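Long-range contacts in auracyanin-B-2 (Chloroflexus aurantiacus, PDB 1QHQ), which binds a single copper ion in a type 1 blue copper site and probably serves as a soluble electron acceptor for the membrane-bound alternative complex III: residues Q17-R22 with T41-D46; G54-W59 with M99-E104; G64-A69 with T117-C122. All blocks are in the same frame, centred on the assembly; numbering follows the deposited sequence.

Contact 1. Residues Q17-R22 with T41-D46; sequences QTVEVR and TVVRLD
Thr18 and Arg44 run alongside each other in the same direction, and the threonine methyl makes the touch: Thr18 CG2 rides over one face of the guanidinium, displaced toward its rim, 3.6 Å from Arg44 NH2. With OG1 between the backbone N and the carbonyl carbon (chi1 67°), Thr18 CG2 falls anti to the carbonyl carbon, which places it over that face. Asp46 takes the edge of the same group. In a side-on salt bridge within strand 42-49, Arg44 NE meets Asp46 OD1 at 2.9 Å and Arg44 NH2 meets Asp46 OD2 at 3.1 Å, both through syn lone pairs and close to the guanidinium plane, fixing that group's rotation. Ser107 of strand 104-111 gives Asp46 OD1 a second partner. On the sheet's opposite face, which also carries Gln17, Val19 CG1 approaches Val43 CG1 obliquely at 3.9 Å and touches Leu45, in one of two conformers modelled for each partner. Backbone bonds such as Val21 N to Asp46 O, 2.8 Å, join the strands. The strand axes diverge by 22°, a parallel pairing, while strand 34-38, between them in sequence, lies in the other sheet and touches Val19 through Leu35, as expected of a cupredoxin beta sandwich.

Contact 2. Residues G54-W59 with M99-E104; sequences GVQHNW and MLNAGE. With CU (copper (II) ion), chain B.
Met99 brings its sulfur to the backbone of the copper ligand His57 rather than to the metal: Met99 SD lies 3.4 Å from His57 C, whereas the methionine of the copper site is Met132. Chi1 of -175° sends Met99 CG away from the backbone N, and bends at the next two bonds fold the chain back across Asn58, whose side-chain amide meets the methyl, Met99 CE lying 3.5 Å from Asn58 CG. The polar end of Asn58 is held elsewhere, its OD1 accepting from the backbone N of Thr123. Shortening Met99 to alanine would remove SD and CE and would probably open a gap against the His57 carbonyl carbon and the Asn58 amide. His57 and Leu100 form a single antiparallel hydrogen-bonded bridge, with His57 N to Leu100 O at 3.1 Å and Leu100 N to His57 O at 2.9 Å. Farther along, the Gln56 and Asn101 side chains point the same way, and one water accepts from Gln56 NE2 while donating to Met99 O and Asn101 OD1. Because both backbone polar atoms of His57 are bonded to Leu100, the backbone from which the imidazole projects is held, which probably helps place His57 ND1 2.0 Å from copper.

Contact 3. Residues G64-A69 with T117-C122; sequences GGDDVA and TYLYIC. With CU (copper (II) ion), chain B; SO4 (sulfate ion), chain E.
Leu119 lays its CD1 methyl against the start of helix 66-77, 3.4 Å from Gly65 C. Leu119 CD1 lies anti to CA (chi2 -180°), which carries that methyl toward the Asp66 side chain, the two side chains crossing at about a right angle. Leu119 CD1 therefore also touches a carboxylate oxygen, Asp66 OD1, at 3.3 Å. That oxygen has its polar partners elsewhere, a hydrogen bond with Tyr128 OH and a salt bridge to Lys133 NZ, so the methyl adds only van der Waals contact. One turn on, Ala69 CB faces the strand and fills the space between two side chains, 3.9 Å from Leu119 CD1 and 4.0 Å from Ile121 CG2. The other branch of Ile121 reaches the Ala69 carbonyl through CD1.

This is the cupredoxin arrangement in which a helix in the long connection after strand 60-62 packs outside the beta sandwich, here against strand 116-121 of the five-stranded sheet. Just beyond strand 60-62, whose Val62 is backbone-bonded to Leu119, Leu119 N donates to Gly64 O at 2.9 Å.

Gly64 has a phi of 158°, where a beta carbon would be forced against the carbonyl oxygen of the residue before. Gly65 is the helix N-cap. A sulfate, probably from the crystallisation liquor, sits at this helix start, taking hydrogen bonds from Gly65 N to its O3 and from Val68 N to its O1, the latter at 2.7 Å. Partial positive charge at the helix start probably favours the anion. At the far end of the segment, Cys122 leaves the strand and turns its sulfur to copper, SG anti to the backbone N (chi1 171°) and 2.2 Å from the metal.

Overall arrangement
Contacts 2 and 3 meet at the copper although their centres are about 20 Å apart on opposite sides of the chain's centre: one supplies His57, the other Cys122, and His127 and Met132 complete the site. Here Asn58 N comes within 3.4 Å of Cys122 SG. Their segments alternate along the chain, so the metal joins parts distant in sequence. Deeper in the sandwich, Trp59 NE1 of contact 2 packs 3.2 Å from Tyr120 CD2 of contact 3. Contact 1, about 17 Å from contact 2 between centres, reaches the same tryptophan through Val21, whose side chain is about 10 Å from the copper. Contacts 1 and 3 do not touch.

Contact 1. Residues Q17-R22 with T41-D46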
loop_
_atom_site.group_PDB
_atom_site.type_symbol
_atom_site.label_atom_id
_atom_site.label_comp_id
_atom_site.label_asym_id
_atom_site.label_seq_id
_atom_site.Cartn_x
_atom_site.Cartn_y
_atom_site.Cartn_z
ATOM N N GLN A 17 11.776 4.575 11.264
ATOM C CA GLN A 17 11.855 3.172 10.993
ATOM C C GLN A 17 11.691 2.966 9.468
ATOM O O GLN A 17 11.122 3.820 8.813
ATOM C CB GLN A 17 10.734 2.372 11.668
ATOM C CG GLN A 17 10.883 2.259 13.171
ATOM C CD GLN A 17 9.885 1.355 13.828
ATOM O OE1 GLN A 17 9.489 0.290 13.336
ATOM N NE2 GLN A 17 9.450 1.766 15.015
ATOM N N THR A 18 12.272 1.865 8.994
ATOM C CA THR A 18 11.950 1.495 7.592
ATOM C C THR A 18 11.482 0.035 7.616
ATOM O O THR A 18 11.828 -0.736 8.513
ATOM C CB THR A 18 13.120 1.606 6.627
ATOM O OG1 THR A 18 14.116 0.611 6.967
ATOM C CG2 THR A 18 13.812 2.970 6.727
ATOM N N VAL A 19 10.626 -0.285 6.655
ATOM C CA VAL A 19 10.149 -1.703 6.623
ATOM C C VAL A 19 10.080 -2.151 5.156
ATOM O O VAL A 19 9.658 -1.363 4.306
ATOM C CB VAL A 19 8.786 -1.833 7.291
ATOM C CG1 VAL A 19 7.767 -0.877 6.672
ATOM C CG2 VAL A 19 8.239 -3.268 7.154
ATOM N N GLU A 20 10.496 -3.368 4.901
ATOM C CA GLU A 20 10.494 -3.905 3.525
ATOM C C GLU A 20 9.234 -4.760 3.303
ATOM O O GLU A 20 8.931 -5.595 4.143
ATOM C CB GLU A 20 11.669 -4.901 3.379
ATOM C CG GLU A 20 12.944 -4.295 2.881
ATOM C CD GLU A 20 13.265 -4.588 1.432
ATOM O OE1 GLU A 20 13.058 -5.719 0.948
ATOM O OE2 GLU A 20 13.773 -3.660 0.759
ATOM N N VAL A 21 8.573 -4.532 2.185
ATOM C CA VAL A 21 7.485 -5.479 1.795
ATOM C C VAL A 21 7.874 -6.030 0.424
ATOM O O VAL A 21 8.379 -5.266 -0.400
ATOM C CB VAL A 21 6.157 -4.748 1.723
ATOM C CG1 VAL A 21 5.073 -5.589 1.040
ATOM C CG2 VAL A 21 5.707 -4.345 3.122
ATOM N N ARG A 22 7.584 -7.296 0.196
ATOM C CA ARG A 22 7.881 -7.895 -1.111
ATOM C C ARG A 22 6.551 -8.509 -1.643
ATOM O O ARG A 22 5.705 -8.895 -0.849
ATOM C CB ARG A 22 8.915 -9.007 -1.073
ATOM C CG ARG A 22 10.176 -8.748 -0.318
ATOM C CD ARG A 22 11.398 -8.444 -1.130
ATOM N NE ARG A 22 12.557 -8.142 -0.264
ATOM C CZ ARG A 22 13.746 -8.716 -0.367
ATOM N NH1 ARG A 22 13.986 -9.632 -1.299
ATOM N NH2 ARG A 22 14.741 -8.381 0.472
ATOM N N THR A 41 4.491 7.630 14.098
ATOM C CA THR A 41 5.882 7.499 13.807
ATOM C C THR A 41 6.129 7.588 12.294
ATOM O O THR A 41 5.283 7.116 11.524
ATOM C CB THR A 41 6.386 6.070 14.242
ATOM O OG1 THR A 41 6.157 5.992 15.678
ATOM C CG2 THR A 41 7.846 5.930 13.950
ATOM N N VAL A 42 7.186 8.254 11.895
ATOM C CA VAL A 42 7.510 8.337 10.452
ATOM C C VAL A 42 8.201 7.053 10.024
ATOM O O VAL A 42 9.227 6.642 10.575
ATOM C CB VAL A 42 8.419 9.522 10.116
ATOM C CG1 VAL A 42 8.687 9.622 8.614
ATOM C CG2 VAL A 42 7.751 10.820 10.618
ATOM N N VAL A 43 7.599 6.420 9.005
ATOM C CA VAL A 43 8.158 5.147 8.508
ATOM C C VAL A 43 8.348 5.231 7.007
ATOM O O VAL A 43 7.497 5.810 6.323
ATOM C CB VAL A 43 7.185 3.963 8.790
ATOM C CG1 VAL A 43 7.655 2.697 8.138
ATOM C CG2 VAL A 43 7.000 3.816 10.299
ATOM N N ARG A 44 9.466 4.731 6.505
ATOM C CA ARG A 44 9.601 4.500 5.074
ATOM C C ARG A 44 9.329 3.028 4.767
ATOM O O ARG A 44 9.998 2.135 5.245
ATOM C CB ARG A 44 10.972 4.897 4.521
ATOM C CG ARG A 44 10.894 4.842 2.930
ATOM C CD ARG A 44 12.289 5.122 2.381
ATOM N NE ARG A 44 13.205 4.034 2.634
ATOM C CZ ARG A 44 14.377 3.970 3.155
ATOM N NH1 ARG A 44 15.003 5.122 3.560
ATOM N NH2 ARG A 44 15.029 2.828 3.347
ATOM N N LEU A 45 8.290 2.827 3.905
ATOM C CA LEU A 45 7.981 1.462 3.489
ATOM C C LEU A 45 8.568 1.248 2.079
ATOM O O LEU A 45 8.362 2.097 1.203
ATOM C CB LEU A 45 6.447 1.318 3.406
ATOM C CG LEU A 45 5.920 -0.086 3.075
ATOM C CD1 LEU A 45 4.494 -0.253 3.533
ATOM C CD2 LEU A 45 6.030 -0.350 1.567
ATOM N N ASP A 46 9.421 0.270 1.978
ATOM C CA ASP A 46 10.066 -0.051 0.690
ATOM C C ASP A 46 9.335 -1.289 0.101
ATOM O O ASP A 46 9.467 -2.356 0.682
ATOM C CB ASP A 46 11.536 -0.362 0.897
ATOM C CG ASP A 46 12.303 0.838 1.508
ATOM O OD1 ASP A 46 11.889 1.950 1.199
ATOM O OD2 ASP A 46 13.352 0.574 2.126
#

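Contact 2. Residues G54-W59 with M99-E104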
loop_
_atom_site.group_PDB
_atom_site.type_symbol
_atom_site.label_atom_id
_atom_site.label_comp_id
_atom_site.label_asym_id
_atom_site.label_seq_id
_atom_site.Cartn_x
_atom_site.Cartn_y
_atom_site.Cartn_z
ATOM N N GLY A 54 5.364 -11.314 -14.270
ATOM C CA GLY A 54 5.409 -10.119 -15.101
ATOM C C GLY A 54 4.335 -9.118 -14.730
ATOM O O GLY A 54 3.966 -8.218 -15.474
ATOM N N VAL A 55 3.848 -9.228 -13.457
ATOM C CA VAL A 55 2.689 -8.451 -13.064
ATOM C C VAL A 55 2.999 -7.240 -12.184
ATOM O O VAL A 55 3.996 -7.215 -11.462
ATOM C CB VAL A 55 1.614 -9.344 -12.400
ATOM C CG1 VAL A 55 1.981 -9.652 -10.953
ATOM C CG2 VAL A 55 0.245 -8.701 -12.527
ATOM N N GLN A 56 2.218 -6.214 -12.331
ATOM C CA GLN A 56 2.283 -4.987 -11.564
ATOM C C GLN A 56 1.632 -5.097 -10.192
ATOM O O GLN A 56 0.651 -5.792 -10.018
ATOM C CB GLN A 56 1.581 -3.867 -12.331
ATOM C CG GLN A 56 2.342 -3.492 -13.609
ATOM C CD GLN A 56 1.430 -2.726 -14.554
ATOM O OE1 GLN A 56 0.479 -3.334 -15.094
ATOM N NE2 GLN A 56 1.649 -1.456 -14.715
ATOM N N HIS A 57 2.149 -4.276 -9.247
ATOM C CA HIS A 57 1.624 -4.275 -7.890
ATOM C C HIS A 57 1.979 -2.942 -7.184
ATOM O O HIS A 57 2.960 -2.302 -7.497
ATOM C CB HIS A 57 2.295 -5.337 -7.032
ATOM C CG HIS A 57 2.066 -6.780 -7.336
ATOM N ND1 HIS A 57 0.797 -7.338 -7.327
ATOM C CD2 HIS A 57 2.931 -7.793 -7.481
ATOM C CE1 HIS A 57 0.907 -8.637 -7.524
ATOM N NE2 HIS A 57 2.190 -8.955 -7.634
ATOM N N ASN A 58 1.092 -2.618 -6.227
ATOM C CA ASN A 58 1.422 -1.443 -5.376
ATOM C C ASN A 58 1.092 -1.881 -3.939
ATOM O O ASN A 58 0.732 -2.978 -3.653
ATOM C CB ASN A 58 0.753 -0.186 -5.759
ATOM C CG ASN A 58 -0.731 -0.101 -5.546
ATOM O OD1 ASN A 58 -1.328 -1.147 -5.237
ATOM N ND2 ASN A 58 -1.337 1.062 -5.698
ATOM N N TRP A 59 1.434 -0.972 -3.007
ATOM C CA TRP A 59 1.116 -1.168 -1.579
ATOM C C TRP A 59 0.310 0.047 -1.137
ATOM O O TRP A 59 0.764 1.214 -1.315
ATOM C CB TRP A 59 2.376 -1.319 -0.767
ATOM C CG TRP A 59 2.157 -1.535 0.715
ATOM C CD1 TRP A 59 2.050 -2.748 1.316
ATOM C CD2 TRP A 59 2.056 -0.546 1.741
ATOM N NE1 TRP A 59 1.887 -2.576 2.699
ATOM C CE2 TRP A 59 1.852 -1.223 2.934
ATOM C CE3 TRP A 59 2.105 0.855 1.723
ATOM C CZ2 TRP A 59 1.770 -0.551 4.175
ATOM C CZ3 TRP A 59 1.978 1.537 2.952
ATOM C CH2 TRP A 59 1.781 0.826 4.131
ATOM N N MET A 99 2.542 2.386 -8.634
ATOM C CA MET A 99 2.285 1.036 -9.169
ATOM C C MET A 99 3.562 0.566 -9.881
ATOM O O MET A 99 4.073 1.311 -10.721
ATOM C CB MET A 99 1.116 1.152 -10.154
ATOM C CG MET A 99 0.673 -0.224 -10.676
ATOM S SD MET A 99 0.033 -1.279 -9.381
ATOM C CE MET A 99 -1.470 -0.466 -8.934
ATOM N N LEU A 100 4.098 -0.542 -9.449
ATOM C CA LEU A 100 5.421 -0.982 -9.834
ATOM C C LEU A 100 5.364 -2.135 -10.841
ATOM O O LEU A 100 4.664 -3.111 -10.610
ATOM C CB LEU A 100 6.147 -1.532 -8.564
ATOM C CG LEU A 100 6.208 -0.479 -7.434
ATOM C CD1 LEU A 100 6.837 -1.110 -6.208
ATOM C CD2 LEU A 100 7.006 0.742 -7.869
ATOM N N ASN A 101 6.149 -2.008 -11.908
ATOM C CA ASN A 101 6.209 -3.124 -12.879
ATOM C C ASN A 101 6.956 -4.250 -12.200
ATOM O O ASN A 101 7.695 -4.004 -11.201
ATOM C CB ASN A 101 6.992 -2.638 -14.111
ATOM C CG ASN A 101 6.306 -1.536 -14.872
ATOM O OD1 ASN A 101 5.089 -1.457 -14.962
ATOM N ND2 ASN A 101 7.091 -0.556 -15.368
ATOM N N ALA A 102 6.810 -5.489 -12.639
ATOM C CA ALA A 102 7.651 -6.551 -12.120
ATOM C C ALA A 102 9.136 -6.150 -12.301
ATOM O O ALA A 102 9.525 -5.671 -13.377
ATOM C CB ALA A 102 7.403 -7.836 -12.946
ATOM N N GLY A 103 9.899 -6.236 -11.234
ATOM C CA GLY A 103 11.285 -5.853 -11.229
ATOM C C GLY A 103 11.507 -4.449 -10.657
ATOM O O GLY A 103 12.652 -4.027 -10.611
ATOM N N GLU A 104 10.445 -3.702 -10.448
ATOM C CA GLU A 104 10.555 -2.338 -9.956
ATOM C C GLU A 104 10.378 -2.325 -8.419
ATOM O O GLU A 104 9.899 -3.276 -7.805
ATOM C CB GLU A 104 9.492 -1.429 -10.591
ATOM C CG GLU A 104 9.926 -1.026 -12.030
ATOM C CD GLU A 104 9.082 0.072 -12.588
ATOM O OE1 GLU A 104 7.884 0.158 -12.257
ATOM O OE2 GLU A 104 9.579 0.861 -13.441
HETATM CU CU CU B . -0.976 -6.443 -6.963
HETATM O O HOH W 1 4.885 -5.372 -15.004
HETATM O O HOH W 2 3.720 0.153 -13.297
#

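Contact 3. Residues G64-A69 with T117-C122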
loop_
_atom_site.group_PDB
_atom_site.type_symbol
_atom_site.label_atom_id
_atom_site.label_comp_id
_atom_site.label_asym_id
_atom_site.label_seq_id
_atom_site.Cartn_x
_atom_site.Cartn_y
_atom_site.Cartn_z
ATOM N N GLY A 64 -8.900 1.755 7.687
ATOM C CA GLY A 64 -10.007 0.887 8.061
ATOM C C GLY A 64 -9.805 -0.550 7.602
ATOM O O GLY A 64 -8.701 -1.012 7.339
ATOM N N GLY A 65 -10.927 -1.263 7.519
ATOM C CA GLY A 65 -11.005 -2.641 7.160
ATOM C C GLY A 65 -11.510 -2.822 5.711
ATOM O O GLY A 65 -11.296 -1.972 4.873
ATOM N N ASP A 66 -12.223 -3.929 5.512
ATOM C CA ASP A 66 -12.614 -4.337 4.166
ATOM C C ASP A 66 -13.569 -3.410 3.485
ATOM O O ASP A 66 -13.442 -3.193 2.258
ATOM C CB ASP A 66 -13.088 -5.779 4.130
ATOM C CG ASP A 66 -11.917 -6.757 4.166
ATOM O OD1 ASP A 66 -11.129 -6.781 3.170
ATOM O OD2 ASP A 66 -11.733 -7.384 5.216
ATOM N N ASP A 67 -14.468 -2.741 4.200
ATOM C CA ASP A 67 -15.385 -1.790 3.593
ATOM C C ASP A 67 -14.673 -0.566 3.073
ATOM O O ASP A 67 -14.877 -0.096 1.958
ATOM C CB ASP A 67 -16.473 -1.372 4.603
ATOM C CG ASP A 67 -17.500 -2.479 4.803
ATOM O OD1 ASP A 67 -17.437 -3.505 4.093
ATOM O OD2 ASP A 67 -18.367 -2.305 5.689
ATOM N N VAL A 68 -13.735 -0.062 3.898
ATOM C CA VAL A 68 -12.925 1.094 3.453
ATOM C C VAL A 68 -11.990 0.673 2.324
ATOM O O VAL A 68 -11.843 1.390 1.312
ATOM C CB VAL A 68 -12.158 1.636 4.671
ATOM C CG1 VAL A 68 -11.030 2.559 4.317
ATOM C CG2 VAL A 68 -13.172 2.371 5.590
ATOM N N ALA A 69 -11.437 -0.516 2.419
ATOM C CA ALA A 69 -10.523 -1.036 1.403
ATOM C C ALA A 69 -11.214 -1.141 0.055
ATOM O O ALA A 69 -10.613 -0.882 -0.983
ATOM C CB ALA A 69 -9.917 -2.365 1.814
ATOM N N THR A 117 -6.006 -1.235 13.995
ATOM C CA THR A 117 -5.733 -2.257 12.952
ATOM C C THR A 117 -6.273 -1.723 11.629
ATOM O O THR A 117 -7.293 -1.081 11.512
ATOM C CB THR A 117 -6.448 -3.548 13.337
ATOM O OG1 THR A 117 -5.886 -4.037 14.561
ATOM C CG2 THR A 117 -6.297 -4.634 12.277
ATOM N N TYR A 118 -5.436 -1.917 10.595
ATOM C CA TYR A 118 -5.662 -1.272 9.315
ATOM C C TYR A 118 -5.283 -2.265 8.193
ATOM O O TYR A 118 -4.287 -2.976 8.350
ATOM C CB TYR A 118 -4.696 -0.073 9.165
ATOM C CG TYR A 118 -4.881 0.980 10.246
ATOM C CD1 TYR A 118 -4.184 0.880 11.446
ATOM C CD2 TYR A 118 -5.661 2.089 9.992
ATOM C CE1 TYR A 118 -4.374 1.864 12.419
ATOM C CE2 TYR A 118 -5.794 3.105 10.936
ATOM C CZ TYR A 118 -5.161 2.935 12.146
ATOM O OH TYR A 118 -5.298 3.953 13.106
ATOM N N LEU A 119 -6.059 -2.279 7.135
ATOM C CA LEU A 119 -5.640 -3.147 6.010
ATOM C C LEU A 119 -4.679 -2.383 5.103
ATOM O O LEU A 119 -4.833 -1.184 4.883
ATOM C CB LEU A 119 -6.860 -3.514 5.158
ATOM C CG LEU A 119 -7.782 -4.585 5.713
ATOM C CD1 LEU A 119 -8.932 -4.806 4.706
ATOM C CD2 LEU A 119 -7.067 -5.883 5.972
ATOM N N TYR A 120 -3.761 -3.151 4.517
ATOM C CA TYR A 120 -3.014 -2.675 3.356
ATOM C C TYR A 120 -3.420 -3.632 2.178
ATOM O O TYR A 120 -3.685 -4.801 2.452
ATOM C CB TYR A 120 -1.544 -2.624 3.509
ATOM C CG TYR A 120 -0.839 -3.849 4.009
ATOM C CD1 TYR A 120 -0.660 -4.030 5.415
ATOM C CD2 TYR A 120 -0.308 -4.819 3.158
ATOM C CE1 TYR A 120 0.036 -5.114 5.864
ATOM C CE2 TYR A 120 0.369 -5.909 3.639
ATOM C CZ TYR A 120 0.545 -6.062 5.010
ATOM O OH TYR A 120 1.202 -7.158 5.500
ATOM N N ILE A 121 -3.548 -3.058 1.016
ATOM C CA ILE A 121 -3.987 -3.846 -0.152
ATOM C C ILE A 121 -3.146 -3.434 -1.343
ATOM O O ILE A 121 -2.413 -2.442 -1.349
ATOM C CB ILE A 121 -5.476 -3.538 -0.528
ATOM C CG1 ILE A 121 -5.667 -2.112 -0.931
ATOM C CG2 ILE A 121 -6.379 -3.922 0.660
ATOM C CD1 ILE A 121 -7.114 -1.713 -1.286
ATOM N N CYS A 122 -3.322 -4.180 -2.434
ATOM C CA CYS A 122 -2.814 -3.764 -3.734
ATOM C C CYS A 122 -4.052 -3.321 -4.549
ATOM O O CYS A 122 -5.074 -4.012 -4.446
ATOM C CB CYS A 122 -2.096 -4.891 -4.417
ATOM S SG CYS A 122 -1.666 -4.525 -6.151
HETATM CU CU CU B . -0.976 -6.443 -6.963
HETATM S S SO4 E . -14.406 -0.808 7.820
HETATM O O1 SO4 E . -13.984 -0.915 6.397
HETATM O O2 SO4 E . -15.684 -0.015 7.915
HETATM O O3 SO4 E . -13.352 -0.065 8.612
HETATM O O4 SO4 E . -14.605 -2.170 8.400
#